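PDB 6CHJ: diacylglycerol O-acyltransferase, which probably transfers the acyl group of an acyl-CoA to diacylglycerols or long-chain alcohols, making triacylglycerols and wax esters. Local coordinates for residues B[46-51]-B[77-82]; B[55-60]-B[113-118]; B[231-236]-B[429-434]. All blocks are in the same frame, centred on the assembly; numbering follows the deposited sequence.

Contact 1 (B[46-51]-B[77-82]); sequences QLRQKT and DLEHHF
The short helix that sets Leu78 and Phe82 against Leu47 and Arg48 is anchored at Asp77 O, a carbonyl oxygen gripped from both faces of its plane. His80 N donates to Asp77 O at 2.7 Å, while His81 ND1 reaches Asp77 O at 3.3 Å from above the carbonyl plane. The same residue is the N-cap, its OD1 taking weak bonds from Glu79 N and His80 N. Leu78, the first residue of the helix, has CG anti to the backbone N (chi1 179°), which carries its CD2 branch to the end of helix 39-49 and the loop residue Lys50. There CD2 of Leu78 faces three carbonyls, at 3.1 Å from Lys50 O and slightly farther from Arg48 O and Leu47 O. One turn on, the Phe82 ring lies across the Leu47 side chain at about a right angle, Phe82 CZ standing 3.6 Å from Leu47 CB. Arg48 CG comes to the ring edge instead, 3.7 Å from Phe82 CE2. Farther out, the Arg48 guanidinium turns its edge to the Glu79 carboxylate in a salt bridge whose detail is doubtful, because the modelled approach is too close. Within the catalytic domain, the contact thus seats the end of helix 39-49 on the margin of a mixed sheet. Strand 82-86, outermost within the chain, runs parallel to strand 115-121, whose Trp115 touches Leu78 and whose Leu119 meets Phe82, while the Trp165 ring meets that of Phe82 at about 45°.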
loop_
_atom_site.group_PDB
_atom_site.type_symbol
_atom_site.label_atom_id
_atom_site.label_comp_id
_atom_site.label_asym_id
_atom_site.label_seq_id
_atom_site.Cartn_x
_atom_site.Cartn_y
_atom_site.Cartn_z
ATOM N N GLN B 46 24.085 -1.370 -5.323
ATOM C CA GLN B 46 24.417 -2.437 -6.262
ATOM C C GLN B 46 23.247 -3.366 -6.530
ATOM O O GLN B 46 23.229 -4.030 -7.569
ATOM C CB GLN B 46 25.642 -3.237 -5.783
ATOM C CG GLN B 46 26.395 -3.945 -6.954
ATOM C CD GLN B 46 27.290 -3.000 -7.797
ATOM O OE1 GLN B 46 26.868 -1.905 -8.203
ATOM N NE2 GLN B 46 28.514 -3.446 -8.087
ATOM N N LEU B 47 22.257 -3.424 -5.634
ATOM C CA LEU B 47 21.067 -4.206 -5.946
ATOM C C LEU B 47 20.262 -3.533 -7.047
ATOM O O LEU B 47 19.696 -4.214 -7.914
ATOM C CB LEU B 47 20.216 -4.418 -4.685
ATOM C CG LEU B 47 20.695 -5.543 -3.743
ATOM C CD1 LEU B 47 20.067 -5.444 -2.344
ATOM C CD2 LEU B 47 20.487 -6.917 -4.353
ATOM N N ARG B 48 20.219 -2.192 -7.041
ATOM C CA ARG B 48 19.541 -1.460 -8.110
ATOM C C ARG B 48 20.148 -1.789 -9.463
ATOM O O ARG B 48 19.438 -1.860 -10.472
ATOM C CB ARG B 48 19.623 0.039 -7.858
ATOM C CG ARG B 48 18.774 0.515 -6.715
ATOM C CD ARG B 48 18.600 2.007 -6.820
ATOM N NE ARG B 48 18.813 2.692 -5.550
ATOM C CZ ARG B 48 17.835 2.959 -4.692
ATOM N NH1 ARG B 48 16.594 2.576 -4.978
ATOM N NH2 ARG B 48 18.097 3.604 -3.558
ATOM N N GLN B 49 21.463 -1.999 -9.496
ATOM C CA GLN B 49 22.140 -2.372 -10.732
ATOM C C GLN B 49 21.629 -3.704 -11.255
ATOM O O GLN B 49 21.261 -3.822 -12.429
ATOM C CB GLN B 49 23.652 -2.428 -10.499
ATOM C CG GLN B 49 24.301 -1.071 -10.473
ATOM C CD GLN B 49 23.806 -0.231 -11.618
ATOM O OE1 GLN B 49 23.060 0.734 -11.426
ATOM N NE2 GLN B 49 24.193 -0.610 -12.832
ATOM N N LYS B 50 21.585 -4.716 -10.387
ATOM C CA LYS B 50 21.210 -6.067 -10.781
ATOM C C LYS B 50 19.832 -6.090 -11.439
ATOM O O LYS B 50 18.805 -6.084 -10.753
ATOM C CB LYS B 50 21.261 -6.985 -9.567
ATOM C CG LYS B 50 22.553 -6.828 -8.775
ATOM C CD LYS B 50 23.097 -8.171 -8.306
ATOM C CE LYS B 50 23.334 -9.103 -9.494
ATOM N NZ LYS B 50 23.869 -10.443 -9.097
ATOM N N THR B 51 19.816 -6.126 -12.774
ATOM C CA THR B 51 18.607 -5.945 -13.566
ATOM C C THR B 51 18.096 -7.237 -14.194
ATOM O O THR B 51 16.960 -7.263 -14.678
ATOM C CB THR B 51 18.856 -4.894 -14.664
ATOM O OG1 THR B 51 19.362 -3.698 -14.068
ATOM C CG2 THR B 51 17.573 -4.536 -15.406
ATOM N N ASP B 77 10.260 -2.818 -14.401
ATOM C CA ASP B 77 10.885 -1.627 -13.834
ATOM C C ASP B 77 11.400 -1.992 -12.440
ATOM O O ASP B 77 10.637 -1.994 -11.461
ATOM C CB ASP B 77 9.858 -0.497 -13.825
ATOM C CG ASP B 77 10.344 0.768 -13.132
ATOM O OD1 ASP B 77 11.340 0.743 -12.386
ATOM O OD2 ASP B 77 9.676 1.810 -13.325
ATOM N N LEU B 78 12.707 -2.279 -12.350
ATOM C CA LEU B 78 13.226 -2.836 -11.106
ATOM C C LEU B 78 13.059 -1.868 -9.951
ATOM O O LEU B 78 12.974 -2.300 -8.797
ATOM C CB LEU B 78 14.704 -3.273 -11.238
ATOM C CG LEU B 78 15.248 -3.847 -9.919
ATOM C CD1 LEU B 78 14.655 -5.229 -9.699
ATOM C CD2 LEU B 78 16.756 -3.914 -9.851
ATOM N N GLU B 79 13.003 -0.571 -10.213
ATOM C CA GLU B 79 12.829 0.313 -9.070
ATOM C C GLU B 79 11.374 0.417 -8.640
ATOM O O GLU B 79 11.079 1.054 -7.610
ATOM C CB GLU B 79 13.407 1.700 -9.345
ATOM C CG GLU B 79 13.858 2.450 -8.073
ATOM C CD GLU B 79 14.529 1.574 -6.978
ATOM O OE1 GLU B 79 15.164 0.528 -7.289
ATOM O OE2 GLU B 79 14.440 1.961 -5.783
ATOM N N HIS B 80 10.461 -0.205 -9.391
ATOM C CA HIS B 80 9.149 -0.455 -8.811
ATOM C C HIS B 80 9.181 -1.628 -7.832
ATOM O O HIS B 80 8.591 -1.545 -6.750
ATOM C CB HIS B 80 8.108 -0.725 -9.900
ATOM C CG HIS B 80 6.784 -1.133 -9.352
ATOM N ND1 HIS B 80 5.884 -0.222 -8.832
ATOM C CD2 HIS B 80 6.226 -2.357 -9.193
ATOM C CE1 HIS B 80 4.822 -0.876 -8.389
ATOM N NE2 HIS B 80 5.007 -2.169 -8.591
ATOM N N HIS B 81 9.859 -2.728 -8.187
ATOM C CA HIS B 81 9.822 -3.931 -7.357
ATOM C C HIS B 81 10.835 -3.891 -6.205
ATOM O O HIS B 81 10.576 -4.458 -5.138
ATOM C CB HIS B 81 10.054 -5.173 -8.226
ATOM C CG HIS B 81 9.034 -5.367 -9.306
ATOM N ND1 HIS B 81 9.101 -4.722 -10.524
ATOM C CD2 HIS B 81 7.936 -6.158 -9.364
ATOM C CE1 HIS B 81 8.083 -5.099 -11.279
ATOM N NE2 HIS B 81 7.361 -5.971 -10.600
ATOM N N PHE B 82 11.976 -3.233 -6.380
ATOM C CA PHE B 82 13.004 -3.154 -5.346
ATOM C C PHE B 82 12.995 -1.780 -4.693
ATOM O O PHE B 82 13.014 -0.762 -5.388
ATOM C CB PHE B 82 14.389 -3.437 -5.920
ATOM C CG PHE B 82 15.491 -3.191 -4.942
ATOM C CD1 PHE B 82 15.510 -3.866 -3.727
ATOM C CD2 PHE B 82 16.499 -2.277 -5.220
ATOM C CE1 PHE B 82 16.516 -3.643 -2.810
ATOM C CE2 PHE B 82 17.511 -2.048 -4.320
ATOM C CZ PHE B 82 17.519 -2.731 -3.102
#

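Contact 2 (B[55-60]-B[113-118]); sequences APFNQR and PMWEVH
Phe57 turns its ring to Trp115 with CG anti to its own carbonyl carbon (chi1 -59°), and Trp115 answers with CG held between backbone N and carbonyl carbon (chi1 62°). The result is a T-shaped (edge-to-face) pair, joining a type I turn from Pro56 to Gln59 with strand 115-121, an inner strand of the first mixed sheet. The planes are 86° apart, and Phe57 CD1 points at the five-membered part of the indole, 3.5 Å from Trp115 CG. His81 stacks on the indole as well, and Trp165 meets it at a shallow angle. Met147 of helix 141-150 touches Phe57. Strand 115-121 also pairs with strand 127-135, which ends at His135, the first residue of the HHxxxDG sequence characteristic of this acyltransferase family.

Beside the aromatic pair, Pro113 packs on the backbone of the turn: its CB is 3.0 Å from Gln59 O and 3.3 Å from Phe57 O, while its CD meets Arg60 CB. The indole nitrogen is fixed by the turn itself, since Trp115 NE1 donates to Phe57 O at 2.7 Å, in the carbonyl plane and on a lone pair.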
loop_
_atom_site.group_PDB
_atom_site.type_symbol
_atom_site.label_atom_id
_atom_site.label_comp_id
_atom_site.label_asym_id
_atom_site.label_seq_id
_atom_site.Cartn_x
_atom_site.Cartn_y
_atom_site.Cartn_z
ATOM N N ALA B 55 12.203 -16.204 -13.872
ATOM C CA ALA B 55 10.962 -16.816 -13.430
ATOM C C ALA B 55 11.087 -17.288 -11.992
ATOM O O ALA B 55 12.156 -17.769 -11.594
ATOM C CB ALA B 55 10.594 -17.975 -14.355
ATOM N N PRO B 56 10.022 -17.161 -11.178
ATOM C CA PRO B 56 8.725 -16.657 -11.660
ATOM C C PRO B 56 8.565 -15.127 -11.563
ATOM O O PRO B 56 7.474 -14.599 -11.823
ATOM C CB PRO B 56 7.732 -17.374 -10.743
ATOM C CG PRO B 56 8.489 -17.532 -9.437
ATOM C CD PRO B 56 9.965 -17.551 -9.752
ATOM N N PHE B 57 9.651 -14.427 -11.222
ATOM C CA PHE B 57 9.570 -13.003 -10.926
ATOM C C PHE B 57 9.415 -12.127 -12.170
ATOM O O PHE B 57 9.281 -10.904 -12.031
ATOM C CB PHE B 57 10.804 -12.572 -10.153
ATOM C CG PHE B 57 10.987 -13.297 -8.868
ATOM C CD1 PHE B 57 10.521 -12.753 -7.681
ATOM C CD2 PHE B 57 11.630 -14.526 -8.837
ATOM C CE1 PHE B 57 10.686 -13.428 -6.488
ATOM C CE2 PHE B 57 11.798 -15.200 -7.650
ATOM C CZ PHE B 57 11.333 -14.648 -6.473
ATOM N N ASN B 58 9.446 -12.700 -13.372
ATOM C CA ASN B 58 9.238 -11.929 -14.589
ATOM C C ASN B 58 7.911 -12.267 -15.233
ATOM O O ASN B 58 7.655 -11.860 -16.369
ATOM C CB ASN B 58 10.386 -12.140 -15.583
ATOM C CG ASN B 58 10.426 -13.546 -16.164
ATOM O OD1 ASN B 58 9.922 -14.507 -15.579
ATOM N ND2 ASN B 58 11.024 -13.665 -17.337
ATOM N N GLN B 59 7.074 -13.022 -14.530
ATOM C CA GLN B 59 5.745 -13.377 -14.994
ATOM C C GLN B 59 4.763 -12.283 -14.601
ATOM O O GLN B 59 4.874 -11.692 -13.530
ATOM C CB GLN B 59 5.327 -14.716 -14.378
ATOM C CG GLN B 59 6.273 -15.859 -14.708
ATOM C CD GLN B 59 6.297 -16.154 -16.202
ATOM O OE1 GLN B 59 5.245 -16.305 -16.834
ATOM N NE2 GLN B 59 7.497 -16.219 -16.778
ATOM N N ARG B 60 3.791 -12.019 -15.458
ATOM C CA ARG B 60 2.786 -11.044 -15.089
ATOM C C ARG B 60 1.435 -11.534 -15.566
ATOM O O ARG B 60 1.343 -12.333 -16.501
ATOM C CB ARG B 60 3.114 -9.649 -15.643
ATOM C CG ARG B 60 2.589 -9.350 -17.009
ATOM C CD ARG B 60 2.816 -7.883 -17.341
ATOM N NE ARG B 60 1.914 -7.415 -18.391
ATOM C CZ ARG B 60 0.615 -7.166 -18.221
ATOM N NH1 ARG B 60 0.038 -7.339 -17.029
ATOM N NH2 ARG B 60 -0.113 -6.750 -19.251
ATOM N N PRO B 113 4.486 -8.008 -12.477
ATOM C CA PRO B 113 4.815 -9.192 -11.674
ATOM C C PRO B 113 4.689 -8.861 -10.197
ATOM O O PRO B 113 5.093 -7.788 -9.745
ATOM C CB PRO B 113 6.264 -9.510 -12.073
ATOM C CG PRO B 113 6.726 -8.318 -12.877
ATOM C CD PRO B 113 5.516 -7.731 -13.489
ATOM N N MET B 114 4.062 -9.756 -9.450
ATOM C CA MET B 114 3.544 -9.384 -8.142
ATOM C C MET B 114 4.529 -9.770 -7.040
ATOM O O MET B 114 4.282 -10.634 -6.195
ATOM C CB MET B 114 2.169 -9.998 -7.946
ATOM C CG MET B 114 1.209 -9.608 -9.066
ATOM S SD MET B 114 -0.507 -10.046 -8.745
ATOM C CE MET B 114 -0.747 -11.419 -9.892
ATOM N N TRP B 115 5.663 -9.068 -7.035
ATOM C CA TRP B 115 6.621 -9.240 -5.959
ATOM C C TRP B 115 7.239 -7.894 -5.616
ATOM O O TRP B 115 7.340 -7.013 -6.466
ATOM C CB TRP B 115 7.703 -10.250 -6.325
ATOM C CG TRP B 115 8.533 -9.862 -7.504
ATOM C CD1 TRP B 115 8.285 -10.158 -8.815
ATOM C CD2 TRP B 115 9.761 -9.124 -7.485
ATOM N NE1 TRP B 115 9.275 -9.642 -9.611
ATOM C CE2 TRP B 115 10.196 -9.003 -8.820
ATOM C CE3 TRP B 115 10.532 -8.547 -6.472
ATOM C CZ2 TRP B 115 11.372 -8.334 -9.166
ATOM C CZ3 TRP B 115 11.702 -7.887 -6.815
ATOM C CH2 TRP B 115 12.111 -7.791 -8.148
ATOM N N GLU B 116 7.613 -7.733 -4.352
ATOM C CA GLU B 116 8.400 -6.591 -3.914
ATOM C C GLU B 116 9.469 -7.087 -2.957
ATOM O O GLU B 116 9.221 -8.008 -2.169
ATOM C CB GLU B 116 7.549 -5.541 -3.207
ATOM C CG GLU B 116 6.515 -4.867 -4.079
ATOM C CD GLU B 116 5.402 -4.212 -3.275
ATOM O OE1 GLU B 116 5.607 -3.878 -2.083
ATOM O OE2 GLU B 116 4.302 -4.045 -3.841
ATOM N N VAL B 117 10.648 -6.476 -3.022
ATOM C CA VAL B 117 11.676 -6.632 -1.997
ATOM C C VAL B 117 11.950 -5.260 -1.391
ATOM O O VAL B 117 12.211 -4.292 -2.117
ATOM C CB VAL B 117 12.973 -7.240 -2.560
ATOM C CG1 VAL B 117 13.972 -7.447 -1.444
ATOM C CG2 VAL B 117 12.694 -8.529 -3.308
ATOM N N HIS B 118 11.906 -5.185 -0.066
ATOM C CA HIS B 118 12.107 -3.947 0.672
ATOM C C HIS B 118 13.368 -4.098 1.521
ATOM O O HIS B 118 13.377 -4.841 2.512
ATOM C CB HIS B 118 10.884 -3.637 1.537
ATOM C CG HIS B 118 9.652 -3.282 0.756
ATOM N ND1 HIS B 118 9.014 -2.064 0.886
ATOM C CD2 HIS B 118 8.936 -3.987 -0.157
ATOM C CE1 HIS B 118 7.966 -2.031 0.082
ATOM N NE2 HIS B 118 7.896 -3.185 -0.563
#

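Contact 3 (B[231-236]-B[429-434]); sequences LNQKIT and RRTLPS
Leu231 starts the first segment by bringing its CD2 methyl to within 3.5 Å of Leu432 CD2, the two leucines crossing at about a right angle beside helix 262-280. This is loop-on-loop packing beside the second mixed sheet, in a two-domain fold consistent with the CoA-dependent acyltransferase clan. The loop holding residues 231-236 leads toward strand 239-247, and the loop of residues 429-434 leaves the antiparallel neighbour of that strand, 420-428. Gln233 follows, its amide passing loosely by the Thr431 methyl while NE2 is bonded to Met230 O. At Lys234 it is the backbone that matters, because its carbonyl oxygen lies at the edge of the Arg430 guanidinium, 2.6 Å from Arg430 NH2. The methyl of Thr431, CG2, approaches the same Lys234 O at 3.6 Å. Ile235 meets Thr431 obliquely, where Ile235 CG2 lies 4.2 Å from Thr431 OG1.

Thr236 lies against one face of the Arg430 guanidinium. Arg430 sets out with CG anti to the backbone N (chi1 173°) and bends at chi3 (72°), which lays its flat end over the threonine methyl. The hydroxyl of Thr236 is directed instead to Ser238 OG. The second subunit lies close by: Arg429 forms a salt bridge with Asp77 of that subunit, and Arg430 has a long, weak ion pair with Glu111 of the second subunit. At the guanidinium face itself, Thr236 CG2 sits off centre, 3.3 Å from Arg430 NH1.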
loop_
_atom_site.group_PDB
_atom_site.type_symbol
_atom_site.label_atom_id
_atom_site.label_comp_id
_atom_site.label_asym_id
_atom_site.label_seq_id
_atom_site.Cartn_x
_atom_site.Cartn_y
_atom_site.Cartn_z
ATOM N N LEU B 231 -11.733 -13.517 17.205
ATOM C CA LEU B 231 -10.903 -13.735 16.018
ATOM C C LEU B 231 -11.723 -13.955 14.746
ATOM O O LEU B 231 -11.164 -13.914 13.646
ATOM C CB LEU B 231 -9.981 -14.947 16.212
ATOM C CG LEU B 231 -9.160 -15.057 17.506
ATOM C CD1 LEU B 231 -8.289 -16.293 17.497
ATOM C CD2 LEU B 231 -8.292 -13.840 17.731
ATOM N N ASN B 232 -13.026 -14.193 14.847
ATOM C CA ASN B 232 -13.716 -14.748 13.692
ATOM C C ASN B 232 -14.842 -13.833 13.224
ATOM O O ASN B 232 -16.020 -14.197 13.234
ATOM C CB ASN B 232 -14.191 -16.169 14.041
ATOM C CG ASN B 232 -13.038 -17.060 14.504
ATOM O OD1 ASN B 232 -12.944 -17.424 15.680
ATOM N ND2 ASN B 232 -12.145 -17.397 13.583
ATOM N N GLN B 233 -14.468 -12.649 12.771
ATOM C CA GLN B 233 -15.417 -11.644 12.333
ATOM C C GLN B 233 -14.837 -10.948 11.106
ATOM O O GLN B 233 -13.688 -11.179 10.727
ATOM C CB GLN B 233 -15.717 -10.652 13.471
ATOM C CG GLN B 233 -14.514 -10.425 14.390
ATOM C CD GLN B 233 -14.813 -9.503 15.576
ATOM O OE1 GLN B 233 -15.658 -8.609 15.488
ATOM N NE2 GLN B 233 -14.121 -9.725 16.694
ATOM N N LYS B 234 -15.650 -10.117 10.465
ATOM C CA LYS B 234 -15.197 -9.366 9.301
ATOM C C LYS B 234 -14.068 -8.407 9.694
ATOM O O LYS B 234 -14.058 -7.828 10.787
ATOM C CB LYS B 234 -16.370 -8.592 8.677
ATOM C CG LYS B 234 -17.383 -9.488 7.907
ATOM C CD LYS B 234 -18.514 -8.687 7.240
ATOM C CE LYS B 234 -19.071 -9.392 5.974
ATOM N NZ LYS B 234 -18.627 -8.769 4.670
ATOM N N ILE B 235 -13.109 -8.226 8.789
ATOM C CA ILE B 235 -11.868 -7.545 9.119
ATOM C C ILE B 235 -11.700 -6.323 8.219
ATOM O O ILE B 235 -12.399 -6.146 7.226
ATOM C CB ILE B 235 -10.644 -8.474 9.007
ATOM C CG1 ILE B 235 -10.492 -8.961 7.570
ATOM C CG2 ILE B 235 -10.785 -9.658 9.940
ATOM C CD1 ILE B 235 -9.138 -9.571 7.269
ATOM N N THR B 236 -10.770 -5.464 8.617
ATOM C CA THR B 236 -10.256 -4.389 7.790
ATOM C C THR B 236 -8.998 -4.848 7.059
ATOM O O THR B 236 -8.450 -5.926 7.312
ATOM C CB THR B 236 -9.928 -3.173 8.644
ATOM O OG1 THR B 236 -8.731 -3.451 9.385
ATOM C CG2 THR B 236 -11.057 -2.895 9.626
ATOM N N ARG B 429 -5.463 -5.231 12.274
ATOM C CA ARG B 429 -5.177 -4.251 13.324
ATOM C C ARG B 429 -6.428 -3.840 14.106
ATOM O O ARG B 429 -6.339 -3.587 15.308
ATOM C CB ARG B 429 -4.523 -3.010 12.719
ATOM C CG ARG B 429 -4.202 -1.942 13.756
ATOM C CD ARG B 429 -3.455 -0.745 13.179
ATOM N NE ARG B 429 -2.939 0.101 14.255
ATOM C CZ ARG B 429 -1.717 -0.001 14.779
ATOM N NH1 ARG B 429 -0.846 -0.906 14.330
ATOM N NH2 ARG B 429 -1.364 0.814 15.762
ATOM N N ARG B 430 -7.603 -3.750 13.457
ATOM C CA ARG B 430 -8.779 -3.297 14.201
ATOM C C ARG B 430 -9.344 -4.386 15.109
ATOM O O ARG B 430 -9.642 -4.131 16.282
ATOM C CB ARG B 430 -9.884 -2.815 13.267
ATOM C CG ARG B 430 -11.161 -2.519 14.045
ATOM C CD ARG B 430 -12.389 -2.501 13.173
ATOM N NE ARG B 430 -12.782 -3.833 12.719
ATOM C CZ ARG B 430 -13.576 -4.055 11.668
ATOM N NH1 ARG B 430 -14.038 -3.022 10.960
ATOM N NH2 ARG B 430 -13.902 -5.303 11.311
ATOM N N THR B 431 -9.532 -5.596 14.589
ATOM C CA THR B 431 -10.238 -6.556 15.420
ATOM C C THR B 431 -9.342 -7.150 16.496
ATOM O O THR B 431 -9.857 -7.711 17.469
ATOM C CB THR B 431 -10.894 -7.645 14.543
ATOM O OG1 THR B 431 -9.898 -8.323 13.790
ATOM C CG2 THR B 431 -11.862 -7.007 13.540
ATOM N N LEU B 432 -8.025 -6.988 16.385
ATOM C CA LEU B 432 -7.083 -7.565 17.339
ATOM C C LEU B 432 -6.201 -6.472 17.932
ATOM O O LEU B 432 -4.990 -6.424 17.671
ATOM C CB LEU B 432 -6.245 -8.659 16.684
ATOM C CG LEU B 432 -7.095 -9.905 16.434
ATOM C CD1 LEU B 432 -6.315 -10.981 15.718
ATOM C CD2 LEU B 432 -7.626 -10.408 17.762
ATOM N N PRO B 433 -6.774 -5.597 18.763
ATOM C CA PRO B 433 -5.977 -4.536 19.384
ATOM C C PRO B 433 -4.855 -5.093 20.248
ATOM O O PRO B 433 -5.054 -6.029 21.025
ATOM C CB PRO B 433 -7.007 -3.780 20.230
ATOM C CG PRO B 433 -8.091 -4.783 20.493
ATOM C CD PRO B 433 -8.177 -5.549 19.216
ATOM N N SER B 434 -3.664 -4.503 20.088
ATOM C CA SER B 434 -2.496 -4.765 20.934
ATOM C C SER B 434 -1.914 -6.150 20.668
ATOM O O SER B 434 -1.402 -6.809 21.568
ATOM C CB SER B 434 -2.828 -4.579 22.415
ATOM O OG SER B 434 -3.281 -3.256 22.645
#

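In the fold
Contacts 1 and 2 belong to one neighbourhood, their centres about 12 Å apart, and their segments alternate along the chain: 46-51, 55-60, 77-82, 113-118. They meet directly where His81 O probably accepts a hydrogen bond from Val117 N, at 2.9 Å, just ahead of the start of strand 82-86, which runs beside strand 115-121 in the first mixed sheet. Contact 3 lies in the other half, beside the second mixed sheet, with its centre about 35 Å from that of contact 1 and about 29 Å from that of contact 2. It comes later in sequence and spans the longest chain separation. Yet contacts 1 and 3 both touch the second subunit, and Asp77 of one copy faces Arg429 of the other, so dimerisation brings these distant regions together.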